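Local coordinates for transketolase (Campylobacter jejuni, PDB 3L84), which belongs to the transketolase family of thiamine-diphosphate-binding enzymes and forms a dimer of three-domain subunits, at residues S460-R463 and N467-T470; G476-K481 and S558-E563; L564-D569 and L592-H597. All coordinates share one frame; numbering follows the deposited sequence.

Interaction 1 (S460-R463 and N467-T470); sequences STFR and NFLT
A helix-to-strand turn of the pyrimidine-binding domain folds back on itself here, bringing F462 of helix 458-464 against F468 and T470, which lead into and lie on strand 469-471. The two phenylalanines make a T-shaped (edge-to-face) pair: the CD2-CE2 edge of F462 points at one face of F468, near its rim, with centroids 5.4 Å apart and planes at 90°. F462 CE2 comes to 4.0 Å from F468 CE2. Flat, apolar rings suit this buried corner, where F439 and F437 extend the aromatic cluster.

T470 faces the helix. Its OG1 lies beside the backbone N (chi1 -54°), which brings it 3.5 Å from F462 CB. Threonine offers both a methyl to pack on that carbon and a hydroxyl to bond E563. R463 reaches the strand through a water: its NE donates to the water at 3.0 Å, in the guanidinium plane, and the water donates to T470 O at 2.6 Å. Arginine suits the place with three donor groups, the terminal two engaged by E585 and E591. A helix packed on the strand that follows it is the repeating connection of alpha/beta folds with a parallel sheet; here that strand, 469-471, is outermost in this chain.

Interaction 2 (G476-K481 and S558-E563); sequences GVENVK and SMPCFE
Carboxylate oxygen OE2 of E478 is gripped by two hydroxyls. S558 OG donates to the syn lone pair of E478 OE2, 2.7 Å away on the side of the other oxygen, and Y518 OH is the second partner. The other oxygen, OE1, is also held twice: it accepts from the backbone N of A474 and from a water 2.9 Å away. That water donates to S558 OG as well, at 2.8 Å, so serine, water and carboxylate close a small ring of hydrogen bonds. Four bonds on one buried carboxylate fix its rotation and would be expected to stabilise its negative charge.

Glutamate suits the place because it is long enough to span the gap from helix 476-488, where the nearest CA atoms, those of E478 and P560, are 7.3 Å apart. Beyond CG its chain runs extended (chi2 -163°), carrying the acid straight across. Serine is the matching short donor: its OG lies anti to the backbone N (chi1 -180°), which turns the hydroxyl toward the helix at the end of strand 554-558.

P560 adds the apolar side of the contact. Its ring crosses the glutamate side chain at about a right angle, and CB lies 3.5 Å from E478 OE1. The apolar proline ring packs beside that oxygen without needing a bond of its own. The contact joins the first turn of helix 476-488 to the end of strand 554-558 and the loop after it, at the junction between the pyrimidine-binding and C-terminal domains of a transketolase subunit.

Interaction 3 (L564-D569 and L592-H597); sequences LFEKQD and LYKFCH
K594 NZ donates to E566 OE2 at 2.7 Å, a salt bridge across the partly exposed side of this contact. The bond meets the anti lone pair of OE2, away from the other carboxylate oxygen. The two side chains cross at about a right angle, and both are long: K594 has CG anti to its backbone N (chi1 -178°) and stays extended to its tip, so the ammonium reaches E566 although the nearest CA atoms, those of E566 and K594, are 9.0 Å apart. A long charged pair suits a partly exposed place next to the second subunit, whose N590 packs on E566 and whose Y593 packs on K594.

Beside the bridge lies the apolar layer. F565 CD2 sits over the centre of the F595 ring, 3.6 Å above its plane, but the rings are tilted at 39° with centroids 4.4 Å apart. The opposite face of F595 carries K594 CG. Phenylalanine suits both positions: the flat rings fill the buried side, and F595 gives the lysine's methylenes a face to lie on. E566 CG meets the ring at its edge, 3.9 Å from F595 CZ.

All this belongs to the C-terminal domain, where short helix 562-566 packs against the 3-10 turn and loop that lead into edge strand 598-600 of its mixed sheet. Several backbone groups are met nearby: F595 N donates to L592 O, and Q568 N to F565 O, which also accepts from Q573 NE2. Right before helix 570-576, D569 acts as its N-cap, with OD1 taking the N-H of Y572.

In the fold
Interactions 1, 2 and 3 follow one another along the chain and form a compact group, their centres 14 to 15 Å apart and on the same side of the chain's centre. Interaction 1 lies within the pyrimidine-binding domain, interaction 2 crosses from it to the C-terminal domain, and interaction 3 lies within the latter. Helix 562-566 serves both interactions 2 and 3, and its E563 reaches back to T470 and R463 of interaction 1. M559 and F562 pack on L592 and F595, joining the last two contacts. All three come near the second subunit, interaction 2 by one residue, so this group links the domain junction to the dimer interface.

Interaction 1 (S460-R463 and N467-T470)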
ATOM      1  N   SER A 460      -7.933   9.522  -8.419  1.00  6.66           N
ATOM      2  CA  SER A 460      -7.744   8.790  -9.677  1.00  7.30           C
ATOM      3  C   SER A 460      -7.649   7.286  -9.431  1.00  7.73           C
ATOM      4  O   SER A 460      -8.211   6.488 -10.164  1.00  7.41           O
ATOM      5  CB  SER A 460      -6.514   9.238 -10.435  1.00  7.78           C
ATOM      6  OG  SER A 460      -6.622  10.550 -10.929  1.00 10.39           O
ATOM      7  N   THR A 461      -6.885   6.881  -8.419  1.00  6.41           N
ATOM      8  CA  THR A 461      -6.746   5.476  -8.062  1.00  5.98           C
ATOM      9  C   THR A 461      -8.081   4.830  -7.757  1.00  6.22           C
ATOM     10  O   THR A 461      -8.396   3.781  -8.325  1.00  7.64           O
ATOM     11  CB  THR A 461      -5.840   5.292  -6.868  1.00  7.23           C
ATOM     12  OG1 THR A 461      -4.529   5.775  -7.200  1.00  7.77           O
ATOM     13  CG2 THR A 461      -5.762   3.847  -6.389  1.00  7.84           C
ATOM     14  N   PHE A 462      -8.864   5.440  -6.874  1.00  6.34           N
ATOM     15  CA  PHE A 462     -10.127   4.844  -6.490  1.00  7.05           C
ATOM     16  C   PHE A 462     -11.150   4.855  -7.621  1.00  6.74           C
ATOM     17  O   PHE A 462     -11.899   3.886  -7.767  1.00  8.10           O
ATOM     18  CB  PHE A 462     -10.647   5.437  -5.165  1.00  7.99           C
ATOM     19  CG  PHE A 462     -10.067   4.753  -4.007  1.00  9.67           C
ATOM     20  CD1 PHE A 462      -8.803   5.004  -3.590  1.00 10.86           C
ATOM     21  CD2 PHE A 462     -10.839   3.799  -3.341  1.00 12.92           C
ATOM     22  CE1 PHE A 462      -8.238   4.222  -2.513  1.00 14.08           C
ATOM     23  CE2 PHE A 462     -10.319   3.092  -2.293  1.00 14.59           C
ATOM     24  CZ  PHE A 462      -9.026   3.264  -1.918  1.00 13.47           C
ATOM     25  N   ARG A 463     -11.165   5.882  -8.447  1.00  5.90           N
ATOM     26  CA  ARG A 463     -12.047   5.889  -9.594  1.00  5.74           C
ATOM     27  C   ARG A 463     -11.637   4.848 -10.601  1.00  7.27           C
ATOM     28  O   ARG A 463     -12.524   4.190 -11.183  1.00  9.56           O
ATOM     29  CB  ARG A 463     -12.093   7.259 -10.234  1.00  6.70           C
ATOM     30  CG  ARG A 463     -12.805   8.269  -9.358  1.00  6.42           C
ATOM     31  CD  ARG A 463     -12.694   9.641  -9.949  1.00  7.22           C
ATOM     32  NE  ARG A 463     -13.496  10.618  -9.211  1.00  7.21           N
ATOM     33  CZ  ARG A 463     -13.348  11.916  -9.330  1.00  8.70           C
ATOM     34  NH1 ARG A 463     -12.354  12.416 -10.048  1.00 10.76           N
ATOM     35  NH2 ARG A 463     -14.149  12.725  -8.627  1.00 10.87           N
ATOM     36  N   ASN A 467     -15.375  -1.923  -9.568  1.00  7.55           N
ATOM     37  CA  ASN A 467     -16.258  -2.382  -8.500  1.00  7.22           C
ATOM     38  C   ASN A 467     -16.137  -1.562  -7.208  1.00  7.66           C
ATOM     39  O   ASN A 467     -16.182  -2.109  -6.125  1.00  7.80           O
ATOM     40  CB  ASN A 467     -16.049  -3.873  -8.149  1.00  7.41           C
ATOM     41  CG  ASN A 467     -16.438  -4.814  -9.232  1.00  9.46           C
ATOM     42  OD1 ASN A 467     -17.136  -4.435 -10.196  1.00 11.72           O
ATOM     43  ND2 ASN A 467     -16.071  -6.075  -9.064  1.00  9.43           N
ATOM     44  N   PHE A 468     -15.986  -0.263  -7.358  1.00  7.65           N
ATOM     45  CA  PHE A 468     -15.959   0.692  -6.262  1.00  8.62           C
ATOM     46  C   PHE A 468     -16.752   1.882  -6.663  1.00 10.58           C
ATOM     47  O   PHE A 468     -16.678   2.353  -7.844  1.00 12.76           O
ATOM     48  CB  PHE A 468     -14.544   1.203  -5.952  1.00 11.31           C
ATOM     49  CG  PHE A 468     -14.067   0.896  -4.566  1.00  9.38           C
ATOM     50  CD1 PHE A 468     -13.367  -0.238  -4.350  1.00 15.48           C
ATOM     51  CD2 PHE A 468     -14.422   1.678  -3.474  1.00 15.51           C
ATOM     52  CE1 PHE A 468     -12.948  -0.567  -3.159  1.00 15.39           C
ATOM     53  CE2 PHE A 468     -13.941   1.321  -2.205  1.00 13.64           C
ATOM     54  CZ  PHE A 468     -13.248   0.197  -2.058  1.00 11.19           C
ATOM     55  N   LEU A 469     -17.498   2.424  -5.730  1.00  8.39           N
ATOM     56  CA  LEU A 469     -18.054   3.767  -5.881  1.00  8.43           C
ATOM     57  C   LEU A 469     -17.212   4.737  -5.065  1.00  7.47           C
ATOM     58  O   LEU A 469     -16.905   4.437  -3.921  1.00  9.32           O
ATOM     59  CB  LEU A 469     -19.491   3.807  -5.398  1.00  8.70           C
ATOM     60  CG  LEU A 469     -20.449   2.899  -6.151  1.00  8.79           C
ATOM     61  CD1 LEU A 469     -21.858   3.013  -5.562  1.00 11.80           C
ATOM     62  CD2 LEU A 469     -20.477   3.221  -7.658  1.00 11.35           C
ATOM     63  N   THR A 470     -16.851   5.876  -5.622  1.00  7.61           N
ATOM     64  CA  THR A 470     -16.016   6.822  -4.902  1.00  7.63           C
ATOM     65  C   THR A 470     -16.858   8.089  -4.750  1.00  7.61           C
ATOM     66  O   THR A 470     -16.982   8.884  -5.693  1.00  9.22           O
ATOM     67  CB  THR A 470     -14.707   7.118  -5.625  1.00  8.18           C
ATOM     68  OG1 THR A 470     -14.052   5.854  -5.891  1.00  9.30           O
ATOM     69  CG2 THR A 470     -13.753   7.985  -4.796  1.00 10.17           C
TER
HETATM   70  O   HOH W   1     -15.969   9.379  -8.066  1.00 11.53           O

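Interaction 2 (G476-K481 and S558-E563)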
ATOM      1  N   GLY A 476     -23.604  18.049   3.400  1.00  6.41           N
ATOM      2  CA  GLY A 476     -24.198  16.990   4.162  1.00  5.73           C
ATOM      3  C   GLY A 476     -25.312  16.259   3.480  1.00  6.02           C
ATOM      4  O   GLY A 476     -25.482  15.061   3.695  1.00  6.27           O
ATOM      5  N   VAL A 477     -26.103  16.977   2.708  1.00  5.88           N
ATOM      6  CA  VAL A 477     -27.206  16.368   2.001  1.00  5.87           C
ATOM      7  C   VAL A 477     -26.655  15.349   0.977  1.00  5.89           C
ATOM      8  O   VAL A 477     -27.123  14.201   0.888  1.00  6.69           O
ATOM      9  CB  VAL A 477     -28.085  17.414   1.335  1.00  5.69           C
ATOM     10  CG1 VAL A 477     -29.108  16.805   0.399  1.00  8.69           C
ATOM     11  CG2 VAL A 477     -28.775  18.283   2.423  1.00  7.49           C
ATOM     12  N   GLU A 478     -25.655  15.755   0.202  1.00  6.22           N
ATOM     13  CA  GLU A 478     -25.027  14.812  -0.707  1.00  5.44           C
ATOM     14  C   GLU A 478     -24.442  13.615   0.062  1.00  5.73           C
ATOM     15  O   GLU A 478     -24.456  12.494  -0.424  1.00  6.38           O
ATOM     16  CB  GLU A 478     -23.940  15.468  -1.573  1.00  6.42           C
ATOM     17  CG  GLU A 478     -24.408  16.469  -2.616  1.00  7.49           C
ATOM     18  CD  GLU A 478     -23.387  16.769  -3.677  1.00  8.32           C
ATOM     19  OE1 GLU A 478     -22.187  16.418  -3.532  1.00  8.23           O
ATOM     20  OE2 GLU A 478     -23.782  17.404  -4.687  1.00  8.29           O
ATOM     21  N   ASN A 479     -23.882  13.869   1.236  1.00  5.24           N
ATOM     22  CA  ASN A 479     -23.289  12.807   2.037  1.00  5.73           C
ATOM     23  C   ASN A 479     -24.318  11.744   2.446  1.00  5.32           C
ATOM     24  O   ASN A 479     -24.048  10.543   2.419  1.00  5.71           O
ATOM     25  CB  ASN A 479     -22.576  13.442   3.245  1.00  5.31           C
ATOM     26  CG  ASN A 479     -21.643  12.540   4.020  1.00  6.38           C
ATOM     27  OD1 ASN A 479     -21.444  11.294   3.744  1.00  8.14           O
ATOM     28  ND2 ASN A 479     -21.003  13.134   4.959  1.00  4.04           N
ATOM     29  N   VAL A 480     -25.529  12.199   2.815  1.00  5.02           N
ATOM     30  CA  VAL A 480     -26.637  11.313   3.151  1.00  4.74           C
ATOM     31  C   VAL A 480     -27.066  10.527   1.905  1.00  4.89           C
ATOM     32  O   VAL A 480     -27.244   9.291   1.981  1.00  6.05           O
ATOM     33  CB  VAL A 480     -27.846  12.102   3.716  1.00  5.85           C
ATOM     34  CG1 VAL A 480     -29.108  11.249   3.661  1.00  7.15           C
ATOM     35  CG2 VAL A 480     -27.502  12.583   5.085  1.00  7.21           C
ATOM     36  N   LYS A 481     -27.285  11.209   0.778  1.00  5.81           N
ATOM     37  CA  LYS A 481     -27.735  10.525  -0.431  1.00  6.05           C
ATOM     38  C   LYS A 481     -26.704   9.472  -0.873  1.00  6.08           C
ATOM     39  O   LYS A 481     -27.083   8.393  -1.351  1.00  7.39           O
ATOM     40  CB  LYS A 481     -28.027  11.539  -1.540  1.00  6.65           C
ATOM     41  CG  LYS A 481     -29.236  12.400  -1.254  1.00  7.24           C
ATOM     42  CD  LYS A 481     -29.334  13.549  -2.245  1.00  8.16           C
ATOM     43  CE  LYS A 481     -30.558  14.432  -2.073  1.00  8.89           C
ATOM     44  NZ  LYS A 481     -30.410  15.632  -2.988  1.00 12.03           N
ATOM     45  N   SER A 558     -22.662  19.364 -10.130  1.00  8.80           N
ATOM     46  CA  SER A 558     -22.019  18.687  -9.013  1.00  8.64           C
ATOM     47  C   SER A 558     -21.884  17.202  -9.339  1.00  8.83           C
ATOM     48  O   SER A 558     -22.860  16.573  -9.783  1.00  9.15           O
ATOM     49  CB  SER A 558     -22.806  18.881  -7.724  1.00  9.27           C
ATOM     50  OG  SER A 558     -22.137  18.207  -6.643  1.00  9.75           O
HETATM   51  N   MSE A 559     -20.687  16.664  -9.177  1.00  9.11           N
HETATM   52  CA  MSE A 559     -20.402  15.272  -9.486  1.00  9.20           C
HETATM   53  C   MSE A 559     -19.881  14.557  -8.246  1.00  9.30           C
HETATM   54  O   MSE A 559     -18.673  14.266  -8.120  1.00 10.38           O
HETATM   55  CB  MSE A 559     -19.390  15.178 -10.629  1.00 10.32           C
HETATM   56  CG  MSE A 559     -19.185  13.743 -11.166  1.00 10.51           C
HETATM   57 SE   MSE A 559     -17.724  13.529 -12.375  0.60 15.49          SE
HETATM   58  CE  MSE A 559     -16.340  13.928 -11.088  1.00 15.17           C
ATOM     59  N   PRO A 560     -20.777  14.185  -7.339  1.00  9.54           N
ATOM     60  CA  PRO A 560     -20.361  13.440  -6.171  1.00 10.27           C
ATOM     61  C   PRO A 560     -19.837  12.054  -6.485  1.00  9.64           C
ATOM     62  O   PRO A 560     -19.129  11.503  -5.649  1.00 10.35           O
ATOM     63  CB  PRO A 560     -21.637  13.411  -5.313  1.00 11.00           C
ATOM     64  CG  PRO A 560     -22.747  13.604  -6.284  1.00 10.11           C
ATOM     65  CD  PRO A 560     -22.201  14.584  -7.273  1.00  9.68           C
ATOM     66  N   CYS A 561     -20.191  11.447  -7.620  1.00 10.13           N
ATOM     67  CA  CYS A 561     -19.685  10.112  -7.928  1.00  9.00           C
ATOM     68  C   CYS A 561     -19.457   9.928  -9.429  1.00  9.27           C
ATOM     69  O   CYS A 561     -20.386   9.721 -10.202  1.00  9.64           O
ATOM     70  CB  CYS A 561     -20.600   9.044  -7.347  1.00  8.75           C
ATOM     71  SG  CYS A 561     -19.939   7.378  -7.603  1.00 10.49           S
ATOM     72  N   PHE A 562     -18.198   9.950  -9.832  1.00  9.44           N
ATOM     73  CA  PHE A 562     -17.777   9.747 -11.247  1.00  9.75           C
ATOM     74  C   PHE A 562     -18.288   8.412 -11.794  1.00  8.25           C
ATOM     75  O   PHE A 562     -18.821   8.367 -12.919  1.00  9.23           O
ATOM     76  CB  PHE A 562     -16.240   9.836 -11.287  1.00  9.56           C
ATOM     77  CG  PHE A 562     -15.601   9.759 -12.654  1.00  8.39           C
ATOM     78  CD1 PHE A 562     -15.172  10.901 -13.292  1.00 11.13           C
ATOM     79  CD2 PHE A 562     -15.351   8.565 -13.242  1.00 11.00           C
ATOM     80  CE1 PHE A 562     -14.531  10.826 -14.528  1.00 11.08           C
ATOM     81  CE2 PHE A 562     -14.717   8.502 -14.504  1.00 10.96           C
ATOM     82  CZ  PHE A 562     -14.347   9.637 -15.128  1.00  9.08           C
ATOM     83  N   GLU A 563     -18.153   7.339 -11.025  1.00  8.56           N
ATOM     84  CA  GLU A 563     -18.528   6.008 -11.509  1.00  8.73           C
ATOM     85  C   GLU A 563     -20.016   5.915 -11.825  1.00  9.16           C
ATOM     86  O   GLU A 563     -20.412   5.290 -12.806  1.00 10.18           O
ATOM     87  CB  GLU A 563     -18.144   4.936 -10.502  1.00  9.68           C
ATOM     88  CG  GLU A 563     -16.659   4.879 -10.254  1.00 10.08           C
ATOM     89  CD  GLU A 563     -16.146   5.669  -9.041  1.00 11.15           C
ATOM     90  OE1 GLU A 563     -16.810   6.633  -8.579  1.00 11.92           O
ATOM     91  OE2 GLU A 563     -15.114   5.236  -8.480  1.00 10.85           O
TER
HETATM   92  O   HOH W   2     -19.985  16.832  -5.382  1.00  8.37           O

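Interaction 3 (L564-D569 and L592-H597)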
ATOM      1  N   LEU A 564     -20.859   6.539 -11.003  1.00  8.22           N
ATOM      2  CA  LEU A 564     -22.277   6.544 -11.300  1.00  8.79           C
ATOM      3  C   LEU A 564     -22.579   7.388 -12.507  1.00  7.64           C
ATOM      4  O   LEU A 564     -23.448   7.030 -13.302  1.00  8.99           O
ATOM      5  CB  LEU A 564     -23.125   7.028 -10.110  1.00  9.12           C
ATOM      6  CG  LEU A 564     -23.195   6.102  -8.925  1.00  8.81           C
ATOM      7  CD1 LEU A 564     -23.962   6.786  -7.775  1.00 11.09           C
ATOM      8  CD2 LEU A 564     -23.802   4.778  -9.298  1.00 11.36           C
ATOM      9  N   PHE A 565     -21.875   8.494 -12.685  1.00  8.17           N
ATOM     10  CA  PHE A 565     -22.096   9.337 -13.856  1.00  7.98           C
ATOM     11  C   PHE A 565     -21.797   8.581 -15.153  1.00  8.59           C
ATOM     12  O   PHE A 565     -22.491   8.739 -16.172  1.00  8.44           O
ATOM     13  CB  PHE A 565     -21.308  10.661 -13.752  1.00  9.05           C
ATOM     14  CG  PHE A 565     -21.673  11.680 -14.769  1.00  9.17           C
ATOM     15  CD1 PHE A 565     -22.985  11.870 -15.186  1.00  9.31           C
ATOM     16  CD2 PHE A 565     -20.692  12.533 -15.249  1.00 11.28           C
ATOM     17  CE1 PHE A 565     -23.293  12.839 -16.114  1.00 10.08           C
ATOM     18  CE2 PHE A 565     -21.011  13.524 -16.159  1.00 13.47           C
ATOM     19  CZ  PHE A 565     -22.303  13.683 -16.605  1.00 12.38           C
ATOM     20  N   GLU A 566     -20.754   7.758 -15.128  1.00  8.60           N
ATOM     21  CA  GLU A 566     -20.366   6.929 -16.271  1.00  8.85           C
ATOM     22  C   GLU A 566     -21.492   5.987 -16.711  1.00  9.42           C
ATOM     23  O   GLU A 566     -21.488   5.539 -17.858  1.00 11.16           O
ATOM     24  CB  GLU A 566     -19.115   6.099 -15.968  1.00  9.76           C
ATOM     25  CG  GLU A 566     -17.856   6.886 -15.780  1.00 10.31           C
ATOM     26  CD  GLU A 566     -16.660   5.997 -15.539  1.00 12.32           C
ATOM     27  OE1 GLU A 566     -16.456   5.515 -14.386  1.00 12.05           O
ATOM     28  OE2 GLU A 566     -15.895   5.757 -16.498  1.00 13.13           O
ATOM     29  N   LYS A 567     -22.409   5.630 -15.803  1.00  9.39           N
ATOM     30  CA  LYS A 567     -23.504   4.698 -16.109  1.00 10.19           C
ATOM     31  C   LYS A 567     -24.731   5.388 -16.695  1.00  9.24           C
ATOM     32  O   LYS A 567     -25.674   4.701 -17.101  1.00 11.02           O
ATOM     33  CB  LYS A 567     -23.965   3.951 -14.865  1.00 10.86           C
ATOM     34  CG  LYS A 567     -22.902   3.152 -14.192  1.00 13.82           C
ATOM     35  CD  LYS A 567     -23.406   2.348 -12.982  1.00 17.55           C
ATOM     36  CE  LYS A 567     -24.342   1.188 -13.382  1.00 19.74           C
ATOM     37  NZ  LYS A 567     -23.798   0.234 -14.436  1.00 26.68           N
ATOM     38  N   GLN A 568     -24.764   6.715 -16.748  1.00  9.11           N
ATOM     39  CA  GLN A 568     -25.978   7.416 -17.177  1.00  9.98           C
ATOM     40  C   GLN A 568     -26.135   7.366 -18.678  1.00 10.99           C
ATOM     41  O   GLN A 568     -25.148   7.178 -19.399  1.00 11.92           O
ATOM     42  CB  GLN A 568     -25.946   8.867 -16.691  1.00  8.81           C
ATOM     43  CG  GLN A 568     -25.807   9.018 -15.180  1.00 10.44           C
ATOM     44  CD  GLN A 568     -26.763   8.161 -14.423  1.00  8.28           C
ATOM     45  OE1 GLN A 568     -26.344   7.269 -13.641  1.00 11.80           O
ATOM     46  NE2 GLN A 568     -28.042   8.392 -14.638  1.00  8.24           N
ATOM     47  N   ASP A 569     -27.356   7.536 -19.165  1.00 11.93           N
ATOM     48  CA  ASP A 569     -27.517   7.472 -20.610  1.00 13.24           C
ATOM     49  C   ASP A 569     -27.105   8.767 -21.279  1.00 12.62           C
ATOM     50  O   ASP A 569     -26.868   9.784 -20.626  1.00 12.18           O
ATOM     51  CB  ASP A 569     -28.890   6.985 -21.045  1.00 13.87           C
ATOM     52  CG  ASP A 569     -30.011   7.880 -20.638  1.00 15.81           C
ATOM     53  OD1 ASP A 569     -29.816   9.106 -20.494  1.00 18.43           O
ATOM     54  OD2 ASP A 569     -31.150   7.336 -20.536  1.00 21.55           O
ATOM     55  N   LEU A 592     -11.166  13.211 -15.592  1.00  6.95           N
ATOM     56  CA  LEU A 592     -12.209  14.179 -15.893  1.00  7.56           C
ATOM     57  C   LEU A 592     -12.296  14.539 -17.359  1.00  7.49           C
ATOM     58  O   LEU A 592     -13.365  14.975 -17.788  1.00  8.01           O
ATOM     59  CB  LEU A 592     -12.020  15.431 -15.062  1.00  8.30           C
ATOM     60  CG  LEU A 592     -12.269  15.358 -13.555  1.00 11.10           C
ATOM     61  CD1 LEU A 592     -12.173  16.757 -12.932  1.00 14.18           C
ATOM     62  CD2 LEU A 592     -13.588  14.793 -13.247  1.00 14.24           C
ATOM     63  N   TYR A 593     -11.243  14.319 -18.133  1.00  6.58           N
ATOM     64  CA  TYR A 593     -11.346  14.553 -19.575  1.00  7.37           C
ATOM     65  C   TYR A 593     -12.322  13.622 -20.276  1.00  7.29           C
ATOM     66  O   TYR A 593     -12.690  13.892 -21.404  1.00  7.30           O
ATOM     67  CB  TYR A 593      -9.961  14.445 -20.216  1.00  6.37           C
ATOM     68  CG  TYR A 593      -9.021  15.622 -19.987  1.00  6.90           C
ATOM     69  CD1 TYR A 593      -9.246  16.846 -20.643  1.00  7.42           C
ATOM     70  CD2 TYR A 593      -7.973  15.542 -19.126  1.00  8.87           C
ATOM     71  CE1 TYR A 593      -8.384  17.928 -20.461  1.00  8.60           C
ATOM     72  CE2 TYR A 593      -7.109  16.631 -18.942  1.00  8.06           C
ATOM     73  CZ  TYR A 593      -7.319  17.804 -19.631  1.00  9.18           C
ATOM     74  OH  TYR A 593      -6.459  18.861 -19.424  1.00 11.75           O
ATOM     75  N   LYS A 594     -12.804  12.546 -19.638  1.00  6.42           N
ATOM     76  CA  LYS A 594     -13.892  11.757 -20.192  1.00  6.73           C
ATOM     77  C   LYS A 594     -15.118  12.645 -20.425  1.00  7.34           C
ATOM     78  O   LYS A 594     -15.848  12.442 -21.402  1.00  9.07           O
ATOM     79  CB  LYS A 594     -14.207  10.579 -19.289  1.00  6.54           C
ATOM     80  CG  LYS A 594     -15.273   9.697 -19.817  1.00  7.59           C
ATOM     81  CD  LYS A 594     -15.395   8.391 -19.060  1.00  9.52           C
ATOM     82  CE  LYS A 594     -16.537   7.547 -19.639  1.00 10.51           C
ATOM     83  NZ  LYS A 594     -16.505   6.131 -19.145  1.00 12.76           N
ATOM     84  N   PHE A 595     -15.345  13.621 -19.554  1.00  7.41           N
ATOM     85  CA  PHE A 595     -16.540  14.458 -19.592  1.00  9.08           C
ATOM     86  C   PHE A 595     -16.270  15.909 -19.877  1.00  9.10           C
ATOM     87  O   PHE A 595     -17.205  16.620 -20.252  1.00 10.20           O
ATOM     88  CB  PHE A 595     -17.308  14.347 -18.267  1.00  9.37           C
ATOM     89  CG  PHE A 595     -17.733  12.973 -17.946  1.00 10.15           C
ATOM     90  CD1 PHE A 595     -18.670  12.357 -18.741  1.00 13.51           C
ATOM     91  CD2 PHE A 595     -17.230  12.305 -16.845  1.00 11.35           C
ATOM     92  CE1 PHE A 595     -19.078  11.063 -18.476  1.00 14.53           C
ATOM     93  CE2 PHE A 595     -17.656  10.997 -16.572  1.00 11.98           C
ATOM     94  CZ  PHE A 595     -18.574  10.410 -17.407  1.00 12.77           C
ATOM     95  N   CYS A 596     -15.031  16.364 -19.753  1.00  8.07           N
ATOM     96  CA  CYS A 596     -14.668  17.778 -19.786  1.00  8.66           C
ATOM     97  C   CYS A 596     -13.727  18.094 -20.928  1.00  8.27           C
ATOM     98  O   CYS A 596     -12.876  17.283 -21.311  1.00  9.91           O
ATOM     99  CB  CYS A 596     -13.979  18.182 -18.499  1.00  8.36           C
ATOM    100  SG  CYS A 596     -14.983  17.881 -17.018  1.00 10.97           S
ATOM    101  N   HIS A 597     -13.854  19.295 -21.496  1.00  8.00           N
ATOM    102  CA  HIS A 597     -12.913  19.793 -22.486  1.00  7.76           C
ATOM    103  C   HIS A 597     -11.629  20.251 -21.842  1.00  8.03           C
ATOM    104  O   HIS A 597     -10.544  20.105 -22.440  1.00  9.28           O
ATOM    105  CB  HIS A 597     -13.509  20.949 -23.278  1.00  8.35           C
ATOM    106  CG  HIS A 597     -14.760  20.587 -23.994  1.00  9.87           C
ATOM    107  ND1 HIS A 597     -14.782  19.985 -25.232  1.00 15.86           N
ATOM    108  CD2 HIS A 597     -16.047  20.757 -23.631  1.00  8.86           C
ATOM    109  CE1 HIS A 597     -16.042  19.798 -25.599  1.00 13.57           C
ATOM    110  NE2 HIS A 597     -16.832  20.265 -24.647  1.00 14.39           N
TER